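Side-chain contacts in cytochrome C-type biogenesis protein ccmF (Thermus thermophilus, PDB 6ZMQ), which binds heme b in the membrane and, as a CcmF-family heme lyase, probably delivers heme for attachment to cytochrome c: residues F34-L39 with I148-F153; L73-A78 with L86-R91; W244-L249 with F604-F609. All blocks are in the same frame, centred on the assembly; numbering follows the deposited sequence.

The three contacts mark separate places in a largely helical membrane protein. Helix 61-81 connects interactions 1 and 2: it carries residues 73-78 and packs against both helices of interaction 1, although the two centres lie about 23 Å apart and their nearest atoms about 10 Å. In sequence, both segments of interaction 2 fall between those of interaction 1. Interaction 3 is about 43 Å from interaction 1, centre to centre, across the middle of the chain, and about 34 Å from interaction 2 by the same measure; it joins a helix to a β-sheet. Interaction 1 lines a phosphatidylethanolamine pocket, and none of the three includes His276 or His510, the axial ligands of heme b.

Interaction 1: residues F34-L39 with I148-F153; sequences FSLLGL and IQVFFF. With PTY (phosphatidylethanolamine), chain E.
Polar contact between the helices rests on Ser35 and Gln149. The amide NE2 of Gln149 gives a weak hydrogen bond to Ser35 OG at 2.9 Å, well bent, with an angle of 124° at the hydrogen. Gln149 sets its CG anti to the carbonyl carbon (chi1 -64°), and the chain extended beyond it carries the amide across to the serine. Ser35 OG is also hydrogen-bonded to Ala31 O one turn back in its own helix, which ties the hydroxyl to the backbone, while Gln149 OE1 has a weak bond to Thr125 OG1.

The apolar part centres on Val150. Its CG2 methyl lies against the backbone between Ser35 and Leu36, 3.5 Å from Leu36 N, and the leucine and valine side chains cross at about a right angle, with Leu36 CG 4.1 Å from Val150 CG2. The other branch, Val150 CG1, turns to the lipid and lies 3.7 Å from PTY C41.

Acyl chains of phosphatidylethanolamine extend this surface: Leu36 CD2 touches C44, Leu39 CD2 meets C24, and Phe151 CD1 is 3.7 Å from C17. The contact thus lines one part of a lipid pocket.

Segments 34-39 and 148-153, of the predicted transmembrane helices 20-47 and 135-157, run roughly antiparallel (149°), their axes 8.8 Å apart at closest. Helix 61-81 packs against both near Ser35 and Gln149, helix 110-129 adjoins Gln149, and helix 325-345 borders Phe151.

Interaction 2: residues L73-A78 with L86-R91; sequences LALEWA and LAYVAR
Leu75 meets the ring of Tyr88 with both of its methyls. CD2 is 3.7 Å from Tyr88 CE2 and CD1 is 3.9 Å from Tyr88 CD2, so the forked end of the leucine lies by the CD2-CE2 bond of the ring; the two side chains cross at about a right angle. The second apolar touch is smaller: Ala78 CB lies 3.8 Å from Leu86 CD1. Beside it, Val89 CG2 stands 4.3 Å from the carbonyl oxygen Ala78 O, a looser approach. No hydrogen bond joins the two segments, and this small interface is held by van der Waals contact among buried side chains.

In Tyr88 the ring carbon CG is anti to the backbone N (chi1 -175°), which sends the ring out toward helix 61-81. Leu86 occupies the N-cap position of helix 87-92, and its side chain reaches back to Ala78 from the start of that helix. Further out, the tyrosine hydroxyl has a weak hydrogen bond with Ala109 N, which may steady that end of the ring.

The contact joins the C-terminal part of the predicted transmembrane helix 61-81 to the short helix 87-92 that follows it after a brief loop. Helix 20-47 lies against Ala78 and Leu86, while helix 110-129 touches Leu75 and Tyr88.

Interaction 3: residues W244-L249 with F604-F609; sequences WSYEVL and FLLMDF
The last turn of helix 224-247 lies against strand 603-608, with Glu247 and Leu606 the nearest pair of backbones at 8.2 Å between CA atoms. This helix-on-sheet contact joins the C-terminal end of a helix predicted to be transmembrane over most of its length to an inner strand of a four-stranded antiparallel sheet.

Tyr246 contributes the largest share of the buried surface. A chi1 of -166° swings its ring away from its own backbone N, and the ring reaches the strand between Leu606 and Phe604. Leu606 comes from the opposite direction and lays its CD1 methyl over one face in a CH-pi contact, 3.7 Å from the ring centroid and 21° off the normal. Phe604 meets the same ring rim to rim, with planes at 40° and centroids 5.9 Å apart, so neither ring covers the other. Hydrogen bonding of Tyr246 OH to Thr624 OG1 on the adjacent strand 617-625 anchors the far end of the tyrosine.

Trp631 of helix 627-644 meets Phe604 edge to face and also touches Glu247. The extended glutamate crosses the phenylalanine side chain at about a right angle, its carboxylate nearly coplanar with the ring, and places OE1 at the ring edge, 3.2 Å from Phe604 CZ.

Interaction 1: residues F34-L39 with I148-F153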
loop_
_atom_site.group_PDB
_atom_site.type_symbol
_atom_site.label_atom_id
_atom_site.label_comp_id
_atom_site.label_asym_id
_atom_site.label_seq_id
_atom_site.Cartn_x
_atom_site.Cartn_y
_atom_site.Cartn_z
ATOM N N PHE A 34 -26.175 -8.196 13.261
ATOM C CA PHE A 34 -25.412 -9.430 13.458
ATOM C C PHE A 34 -24.069 -9.153 14.121
ATOM O O PHE A 34 -23.658 -9.882 15.032
ATOM C CB PHE A 34 -25.180 -10.158 12.128
ATOM C CG PHE A 34 -26.427 -10.733 11.511
ATOM C CD1 PHE A 34 -27.408 -11.351 12.290
ATOM C CD2 PHE A 34 -26.600 -10.686 10.135
ATOM C CE1 PHE A 34 -28.569 -11.877 11.703
ATOM C CE2 PHE A 34 -27.742 -11.198 9.545
ATOM C CZ PHE A 34 -28.730 -11.806 10.329
ATOM N N SER A 35 -23.383 -8.085 13.689
ATOM C CA SER A 35 -22.085 -7.766 14.270
ATOM C C SER A 35 -22.201 -7.182 15.679
ATOM O O SER A 35 -21.310 -7.401 16.511
ATOM C CB SER A 35 -21.311 -6.844 13.337
ATOM O OG SER A 35 -21.453 -7.275 11.991
ATOM N N LEU A 36 -23.284 -6.441 15.970
ATOM C CA LEU A 36 -23.531 -5.945 17.325
ATOM C C LEU A 36 -23.764 -7.078 18.304
ATOM O O LEU A 36 -23.205 -7.086 19.410
ATOM C CB LEU A 36 -24.739 -5.009 17.356
ATOM C CG LEU A 36 -24.626 -3.485 17.345
ATOM C CD1 LEU A 36 -26.005 -2.862 17.087
ATOM C CD2 LEU A 36 -23.994 -2.962 18.633
ATOM N N LEU A 37 -24.598 -8.047 17.923
ATOM C CA LEU A 37 -24.842 -9.128 18.864
ATOM C C LEU A 37 -23.669 -10.112 18.871
ATOM O O LEU A 37 -23.450 -10.792 19.876
ATOM C CB LEU A 37 -26.196 -9.769 18.553
ATOM C CG LEU A 37 -26.763 -10.868 19.457
ATOM C CD1 LEU A 37 -27.752 -10.226 20.422
ATOM C CD2 LEU A 37 -27.504 -11.932 18.665
ATOM N N GLY A 38 -22.860 -10.142 17.799
ATOM C CA GLY A 38 -21.602 -10.874 17.842
ATOM C C GLY A 38 -20.606 -10.276 18.815
ATOM O O GLY A 38 -19.952 -11.004 19.567
ATOM N N LEU A 39 -20.513 -8.942 18.846
ATOM C CA LEU A 39 -19.692 -8.255 19.840
ATOM C C LEU A 39 -20.231 -8.464 21.253
ATOM O O LEU A 39 -19.443 -8.680 22.183
ATOM C CB LEU A 39 -19.600 -6.765 19.463
ATOM C CG LEU A 39 -18.922 -5.554 20.134
ATOM C CD1 LEU A 39 -19.885 -4.914 21.158
ATOM C CD2 LEU A 39 -17.554 -5.853 20.766
ATOM N N ILE A 148 -14.819 -3.734 15.049
ATOM C CA ILE A 148 -14.405 -3.019 13.832
ATOM C C ILE A 148 -15.537 -3.020 12.807
ATOM O O ILE A 148 -15.837 -1.994 12.174
ATOM C CB ILE A 148 -13.122 -3.642 13.247
ATOM C CG1 ILE A 148 -11.933 -3.453 14.186
ATOM C CG2 ILE A 148 -12.754 -3.017 11.909
ATOM C CD1 ILE A 148 -10.734 -4.292 13.786
ATOM N N GLN A 149 -16.198 -4.177 12.660
ATOM C CA GLN A 149 -17.368 -4.289 11.786
ATOM C C GLN A 149 -18.507 -3.387 12.250
ATOM O O GLN A 149 -19.199 -2.776 11.424
ATOM C CB GLN A 149 -17.861 -5.736 11.743
ATOM C CG GLN A 149 -16.912 -6.755 11.154
ATOM C CD GLN A 149 -17.543 -8.134 11.093
ATOM O OE1 GLN A 149 -16.854 -9.128 10.947
ATOM N NE2 GLN A 149 -18.862 -8.191 11.218
ATOM N N VAL A 150 -18.715 -3.302 13.571
ATOM C CA VAL A 150 -19.747 -2.435 14.138
ATOM C C VAL A 150 -19.423 -0.968 13.884
ATOM O O VAL A 150 -20.323 -0.181 13.571
ATOM C CB VAL A 150 -19.952 -2.765 15.634
ATOM C CG1 VAL A 150 -20.489 -1.596 16.449
ATOM C CG2 VAL A 150 -20.921 -3.888 15.746
ATOM N N PHE A 151 -18.132 -0.592 13.929
ATOM C CA PHE A 151 -17.759 0.783 13.579
ATOM C C PHE A 151 -18.024 1.080 12.111
ATOM O O PHE A 151 -18.546 2.148 11.788
ATOM C CB PHE A 151 -16.294 1.107 13.869
ATOM C CG PHE A 151 -15.918 2.516 13.428
ATOM C CD1 PHE A 151 -16.531 3.622 14.010
ATOM C CD2 PHE A 151 -15.036 2.729 12.379
ATOM C CE1 PHE A 151 -16.217 4.914 13.600
ATOM C CE2 PHE A 151 -14.716 4.017 11.960
ATOM C CZ PHE A 151 -15.310 5.110 12.572
ATOM N N PHE A 152 -17.669 0.148 11.213
ATOM C CA PHE A 152 -17.860 0.384 9.778
ATOM C C PHE A 152 -19.333 0.462 9.407
ATOM O O PHE A 152 -19.742 1.346 8.650
ATOM C CB PHE A 152 -17.179 -0.701 8.943
ATOM C CG PHE A 152 -15.720 -0.482 8.765
ATOM C CD1 PHE A 152 -15.228 0.788 8.497
ATOM C CD2 PHE A 152 -14.839 -1.545 8.847
ATOM C CE1 PHE A 152 -13.878 0.993 8.336
ATOM C CE2 PHE A 152 -13.485 -1.348 8.683
ATOM C CZ PHE A 152 -13.008 -0.079 8.434
ATOM N N PHE A 153 -20.157 -0.404 9.983
ATOM C CA PHE A 153 -21.559 -0.376 9.595
ATOM C C PHE A 153 -22.351 0.665 10.384
ATOM O O PHE A 153 -23.350 1.181 9.876
ATOM C CB PHE A 153 -22.141 -1.783 9.696
ATOM C CG PHE A 153 -21.727 -2.662 8.542
ATOM C CD1 PHE A 153 -22.398 -2.588 7.333
ATOM C CD2 PHE A 153 -20.623 -3.500 8.637
ATOM C CE1 PHE A 153 -22.009 -3.366 6.253
ATOM C CE2 PHE A 153 -20.226 -4.286 7.561
ATOM C CZ PHE A 153 -20.924 -4.210 6.371
HETATM C C1 PTY E . -21.340 14.183 15.174
HETATM C C2 PTY E . -21.600 21.263 14.156
HETATM C C3 PTY E . -20.425 20.303 13.973
HETATM O O4 PTY E . -21.797 13.475 14.059
HETATM C C5 PTY E . -19.345 15.454 14.275
HETATM C C6 PTY E . -19.813 14.319 15.206
HETATM O O7 PTY E . -19.169 13.091 14.912
HETATM C C8 PTY E . -18.738 12.331 16.028
HETATM O O10 PTY E . -19.007 12.696 17.122
HETATM C C11 PTY E . -17.916 11.036 15.864
HETATM C C12 PTY E . -17.719 10.277 17.195
HETATM C C13 PTY E . -16.478 9.359 17.194
HETATM C C14 PTY E . -16.724 7.974 17.817
HETATM C C15 PTY E . -15.860 6.884 17.164
HETATM C C16 PTY E . -15.496 5.736 18.123
HETATM C C17 PTY E . -16.006 4.390 17.580
HETATM C C18 PTY E . -15.154 3.192 18.025
HETATM C C19 PTY E . -15.838 1.875 17.638
HETATM C C20 PTY E . -15.196 0.688 18.369
HETATM C C21 PTY E . -16.171 -0.491 18.464
HETATM C C22 PTY E . -16.077 -1.174 19.835
HETATM C C23 PTY E . -14.911 -2.168 19.873
HETATM C C24 PTY E . -14.913 -2.949 21.193
HETATM C C25 PTY E . -13.900 -4.098 21.176
HETATM C C26 PTY E . -12.851 -3.890 22.271
HETATM C C27 PTY E . -12.448 -5.225 22.895
HETATM C C28 PTY E . -11.097 -5.046 23.582
HETATM C C29 PTY E . -10.900 -6.087 24.679
HETATM C C30 PTY E . -23.031 12.853 14.293
HETATM C C31 PTY E . -23.074 11.517 15.035
HETATM O O30 PTY E . -24.040 13.367 13.935
HETATM C C32 PTY E . -22.100 10.540 14.374
HETATM C C33 PTY E . -21.906 9.281 15.222
HETATM C C34 PTY E . -21.124 8.239 14.417
HETATM C C35 PTY E . -20.856 7.001 15.278
HETATM C C36 PTY E . -20.721 5.750 14.408
HETATM C C37 PTY E . -21.151 4.522 15.210
HETATM C C38 PTY E . -19.979 3.547 15.332
HETATM C C39 PTY E . -20.310 2.407 16.297
HETATM C C40 PTY E . -19.562 2.621 17.614
HETATM C C41 PTY E . -19.593 1.359 18.478
HETATM C C42 PTY E . -20.793 1.405 19.423
HETATM C C43 PTY E . -20.532 0.497 20.621
HETATM C C44 PTY E . -21.348 -0.779 20.450
HETATM P P1 PTY E . -20.567 17.794 14.716
HETATM O O11 PTY E . -20.900 19.021 13.663
HETATM O O12 PTY E . -19.337 18.148 15.517
HETATM O O13 PTY E . -21.733 17.675 15.666
HETATM O O14 PTY E . -20.376 16.350 13.928
HETATM N N1 PTY E . -21.542 21.845 15.485
#

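Interaction 2: residues L73-A78 with L86-R91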
loop_
_atom_site.group_PDB
_atom_site.type_symbol
_atom_site.label_atom_id
_atom_site.label_comp_id
_atom_site.label_asym_id
_atom_site.label_seq_id
_atom_site.Cartn_x
_atom_site.Cartn_y
_atom_site.Cartn_z
ATOM N N LEU A 73 -23.877 -6.127 -3.175
ATOM C CA LEU A 73 -24.531 -6.562 -4.399
ATOM C C LEU A 73 -25.781 -5.739 -4.691
ATOM O O LEU A 73 -26.180 -5.638 -5.851
ATOM C CB LEU A 73 -24.844 -8.057 -4.317
ATOM C CG LEU A 73 -23.685 -9.054 -4.508
ATOM C CD1 LEU A 73 -24.212 -10.379 -5.038
ATOM C CD2 LEU A 73 -22.573 -8.521 -5.418
ATOM N N ALA A 74 -26.387 -5.120 -3.669
ATOM C CA ALA A 74 -27.430 -4.123 -3.905
ATOM C C ALA A 74 -26.872 -2.882 -4.588
ATOM O O ALA A 74 -27.521 -2.319 -5.480
ATOM C CB ALA A 74 -28.097 -3.737 -2.587
ATOM N N LEU A 75 -25.673 -2.442 -4.183
ATOM C CA LEU A 75 -25.060 -1.295 -4.856
ATOM C C LEU A 75 -24.648 -1.626 -6.292
ATOM O O LEU A 75 -24.812 -0.795 -7.196
ATOM C CB LEU A 75 -23.866 -0.783 -4.053
ATOM C CG LEU A 75 -23.488 0.697 -4.228
ATOM C CD1 LEU A 75 -24.733 1.610 -4.301
ATOM C CD2 LEU A 75 -22.576 1.130 -3.098
ATOM N N GLU A 76 -24.135 -2.843 -6.521
ATOM C CA GLU A 76 -23.786 -3.277 -7.880
ATOM C C GLU A 76 -25.025 -3.465 -8.751
ATOM O O GLU A 76 -25.001 -3.164 -9.951
ATOM C CB GLU A 76 -22.986 -4.581 -7.853
ATOM C CG GLU A 76 -21.583 -4.454 -7.302
ATOM C CD GLU A 76 -20.523 -4.857 -8.311
ATOM O OE1 GLU A 76 -19.490 -4.159 -8.387
ATOM O OE2 GLU A 76 -20.726 -5.852 -9.031
ATOM N N TRP A 77 -26.078 -4.053 -8.170
ATOM C CA TRP A 77 -27.415 -4.137 -8.750
ATOM C C TRP A 77 -27.917 -2.775 -9.213
ATOM O O TRP A 77 -28.353 -2.628 -10.356
ATOM C CB TRP A 77 -28.337 -4.753 -7.683
ATOM C CG TRP A 77 -29.769 -5.153 -8.017
ATOM C CD1 TRP A 77 -30.649 -4.534 -8.869
ATOM C CD2 TRP A 77 -30.484 -6.256 -7.447
ATOM N NE1 TRP A 77 -31.858 -5.188 -8.864
ATOM C CE2 TRP A 77 -31.781 -6.252 -8.004
ATOM C CE3 TRP A 77 -30.147 -7.253 -6.528
ATOM C CZ2 TRP A 77 -32.739 -7.206 -7.670
ATOM C CZ3 TRP A 77 -31.096 -8.199 -6.196
ATOM C CH2 TRP A 77 -32.380 -8.169 -6.766
ATOM N N ALA A 78 -27.857 -1.773 -8.330
ATOM C CA ALA A 78 -28.342 -0.431 -8.654
ATOM C C ALA A 78 -27.483 0.235 -9.721
ATOM O O ALA A 78 -27.992 0.956 -10.587
ATOM C CB ALA A 78 -28.378 0.428 -7.390
ATOM N N LEU A 86 -30.989 6.943 -6.057
ATOM C CA LEU A 86 -30.054 7.039 -4.948
ATOM C C LEU A 86 -29.025 8.125 -5.239
ATOM O O LEU A 86 -28.689 8.392 -6.396
ATOM C CB LEU A 86 -29.354 5.706 -4.714
ATOM C CG LEU A 86 -30.204 4.442 -4.670
ATOM C CD1 LEU A 86 -29.372 3.275 -5.147
ATOM C CD2 LEU A 86 -30.649 4.199 -3.266
ATOM N N ALA A 87 -28.538 8.762 -4.171
ATOM C CA ALA A 87 -27.641 9.907 -4.319
ATOM C C ALA A 87 -26.267 9.482 -4.825
ATOM O O ALA A 87 -25.648 10.185 -5.635
ATOM C CB ALA A 87 -27.518 10.654 -2.990
ATOM N N TYR A 88 -25.777 8.329 -4.348
ATOM C CA TYR A 88 -24.438 7.851 -4.688
ATOM C C TYR A 88 -24.326 7.486 -6.167
ATOM O O TYR A 88 -23.321 7.795 -6.816
ATOM C CB TYR A 88 -24.097 6.655 -3.800
ATOM C CG TYR A 88 -22.692 6.114 -3.937
ATOM C CD1 TYR A 88 -21.587 6.931 -3.721
ATOM C CD2 TYR A 88 -22.472 4.774 -4.251
ATOM C CE1 TYR A 88 -20.304 6.429 -3.824
ATOM C CE2 TYR A 88 -21.185 4.269 -4.368
ATOM C CZ TYR A 88 -20.108 5.104 -4.153
ATOM O OH TYR A 88 -18.829 4.616 -4.259
ATOM N N VAL A 89 -25.367 6.870 -6.730
ATOM C CA VAL A 89 -25.315 6.479 -8.137
ATOM C C VAL A 89 -25.605 7.676 -9.048
ATOM O O VAL A 89 -24.979 7.819 -10.101
ATOM C CB VAL A 89 -26.247 5.272 -8.396
ATOM C CG1 VAL A 89 -27.650 5.543 -7.933
ATOM C CG2 VAL A 89 -26.226 4.817 -9.867
ATOM N N ALA A 90 -26.513 8.577 -8.644
ATOM C CA ALA A 90 -26.801 9.773 -9.438
ATOM C C ALA A 90 -25.607 10.722 -9.466
ATOM O O ALA A 90 -25.403 11.457 -10.440
ATOM C CB ALA A 90 -28.041 10.488 -8.898
ATOM N N ARG A 91 -24.812 10.730 -8.391
ATOM C CA ARG A 91 -23.580 11.511 -8.401
ATOM C C ARG A 91 -22.401 10.732 -8.984
ATOM O O ARG A 91 -21.375 11.336 -9.318
ATOM C CB ARG A 91 -23.275 12.019 -6.991
ATOM C CG ARG A 91 -23.782 13.444 -6.793
ATOM C CD ARG A 91 -23.233 14.123 -5.528
ATOM N NE ARG A 91 -23.470 13.436 -4.251
ATOM C CZ ARG A 91 -24.652 13.233 -3.664
ATOM N NH1 ARG A 91 -25.783 13.700 -4.182
ATOM N NH2 ARG A 91 -24.695 12.594 -2.504
#

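Interaction 3: residues W244-L249 with F604-F609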
loop_
_atom_site.group_PDB
_atom_site.type_symbol
_atom_site.label_atom_id
_atom_site.label_comp_id
_atom_site.label_asym_id
_atom_site.label_seq_id
_atom_site.Cartn_x
_atom_site.Cartn_y
_atom_site.Cartn_z
ATOM N N TRP A 244 1.745 4.493 -10.999
ATOM C CA TRP A 244 0.603 5.208 -11.544
ATOM C C TRP A 244 0.832 6.715 -11.508
ATOM O O TRP A 244 0.505 7.416 -12.476
ATOM C CB TRP A 244 -0.635 4.774 -10.761
ATOM C CG TRP A 244 -1.901 5.502 -11.010
ATOM C CD1 TRP A 244 -2.314 6.105 -12.164
ATOM C CD2 TRP A 244 -2.952 5.680 -10.073
ATOM N NE1 TRP A 244 -3.542 6.673 -11.992
ATOM C CE2 TRP A 244 -3.962 6.420 -10.714
ATOM C CE3 TRP A 244 -3.137 5.290 -8.745
ATOM C CZ2 TRP A 244 -5.133 6.777 -10.071
ATOM C CZ3 TRP A 244 -4.304 5.623 -8.121
ATOM C CH2 TRP A 244 -5.277 6.385 -8.769
ATOM N N SER A 245 1.432 7.215 -10.425
ATOM C CA SER A 245 1.750 8.634 -10.318
ATOM C C SER A 245 2.828 9.043 -11.316
ATOM O O SER A 245 2.833 10.179 -11.806
ATOM C CB SER A 245 2.177 8.957 -8.883
ATOM O OG SER A 245 2.853 10.197 -8.806
ATOM N N TYR A 246 3.757 8.134 -11.636
ATOM C CA TYR A 246 4.748 8.478 -12.654
ATOM C C TYR A 246 4.145 8.418 -14.060
ATOM O O TYR A 246 4.136 9.424 -14.779
ATOM C CB TYR A 246 5.964 7.558 -12.572
ATOM C CG TYR A 246 7.174 8.042 -13.358
ATOM C CD1 TYR A 246 7.952 9.100 -12.910
ATOM C CD2 TYR A 246 7.496 7.475 -14.579
ATOM C CE1 TYR A 246 9.062 9.537 -13.635
ATOM C CE2 TYR A 246 8.593 7.899 -15.305
ATOM C CZ TYR A 246 9.375 8.925 -14.833
ATOM O OH TYR A 246 10.454 9.338 -15.580
ATOM N N GLU A 247 3.607 7.258 -14.468
ATOM C CA GLU A 247 3.301 7.044 -15.877
ATOM C C GLU A 247 1.877 7.447 -16.271
ATOM O O GLU A 247 1.668 7.872 -17.411
ATOM C CB GLU A 247 3.549 5.564 -16.260
ATOM C CG GLU A 247 3.477 5.259 -17.781
ATOM C CD GLU A 247 4.110 3.946 -18.203
ATOM O OE1 GLU A 247 5.344 3.794 -18.099
ATOM O OE2 GLU A 247 3.365 3.094 -18.729
ATOM N N VAL A 248 0.878 7.363 -15.397
ATOM C CA VAL A 248 -0.482 7.638 -15.845
ATOM C C VAL A 248 -1.060 8.934 -15.289
ATOM O O VAL A 248 -1.679 9.694 -16.056
ATOM C CB VAL A 248 -1.433 6.461 -15.541
ATOM C CG1 VAL A 248 -2.696 6.592 -16.363
ATOM C CG2 VAL A 248 -0.768 5.122 -15.818
ATOM N N LEU A 249 -0.850 9.269 -14.013
ATOM C CA LEU A 249 -1.242 10.596 -13.560
ATOM C C LEU A 249 -0.276 11.645 -14.077
ATOM O O LEU A 249 -0.681 12.793 -14.288
ATOM C CB LEU A 249 -1.331 10.644 -12.024
ATOM C CG LEU A 249 -1.987 11.815 -11.271
ATOM C CD1 LEU A 249 -1.010 12.949 -10.954
ATOM C CD2 LEU A 249 -3.213 12.359 -12.015
ATOM N N PHE A 604 14.508 5.549 -18.940
ATOM C CA PHE A 604 13.115 5.947 -19.126
ATOM C C PHE A 604 13.145 7.410 -19.558
ATOM O O PHE A 604 13.905 8.192 -18.982
ATOM C CB PHE A 604 12.319 5.804 -17.822
ATOM C CG PHE A 604 10.988 5.148 -17.993
ATOM C CD1 PHE A 604 10.910 3.891 -18.554
ATOM C CD2 PHE A 604 9.826 5.762 -17.565
ATOM C CE1 PHE A 604 9.700 3.260 -18.716
ATOM C CE2 PHE A 604 8.600 5.139 -17.718
ATOM C CZ PHE A 604 8.542 3.883 -18.302
ATOM N N LEU A 605 12.342 7.791 -20.554
ATOM C CA LEU A 605 12.294 9.183 -21.011
ATOM C C LEU A 605 10.845 9.664 -21.032
ATOM O O LEU A 605 10.036 9.104 -21.767
ATOM C CB LEU A 605 12.906 9.304 -22.416
ATOM C CG LEU A 605 14.375 8.920 -22.667
ATOM C CD1 LEU A 605 14.644 8.736 -24.154
ATOM C CD2 LEU A 605 15.335 9.955 -22.107
ATOM N N LEU A 606 10.504 10.707 -20.272
ATOM C CA LEU A 606 9.091 11.050 -20.110
ATOM C C LEU A 606 8.735 12.316 -20.879
ATOM O O LEU A 606 9.331 13.378 -20.645
ATOM C CB LEU A 606 8.733 11.195 -18.630
ATOM C CG LEU A 606 7.321 11.521 -18.109
ATOM C CD1 LEU A 606 7.210 10.941 -16.726
ATOM C CD2 LEU A 606 6.906 13.007 -18.034
ATOM N N MET A 607 7.691 12.220 -21.712
ATOM C CA MET A 607 7.293 13.278 -22.634
ATOM C C MET A 607 5.913 13.803 -22.263
ATOM O O MET A 607 4.943 13.027 -22.188
ATOM C CB MET A 607 7.325 12.761 -24.070
ATOM C CG MET A 607 8.605 13.122 -24.789
ATOM S SD MET A 607 9.077 11.770 -25.859
ATOM C CE MET A 607 9.449 10.593 -24.555
ATOM N N ASP A 608 5.848 15.132 -22.091
ATOM C CA ASP A 608 4.806 15.924 -21.457
ATOM C C ASP A 608 4.362 17.064 -22.358
ATOM O O ASP A 608 5.144 17.585 -23.159
ATOM C CB ASP A 608 5.330 16.519 -20.140
ATOM C CG ASP A 608 4.388 16.326 -19.001
ATOM O OD1 ASP A 608 3.433 15.571 -19.196
ATOM O OD2 ASP A 608 4.612 16.907 -17.918
ATOM N N PHE A 609 3.107 17.442 -22.212
ATOM C CA PHE A 609 2.506 18.472 -23.086
ATOM C C PHE A 609 2.542 19.870 -22.465
ATOM O O PHE A 609 2.999 20.775 -23.154
ATOM C CB PHE A 609 1.100 18.025 -23.433
ATOM C CG PHE A 609 0.723 18.462 -24.811
ATOM C CD1 PHE A 609 0.958 19.762 -25.206
ATOM C CD2 PHE A 609 0.057 17.611 -25.665
ATOM C CE1 PHE A 609 0.583 20.192 -26.464
ATOM C CE2 PHE A 609 -0.320 18.043 -26.922
ATOM C CZ PHE A 609 -0.048 19.329 -27.321
#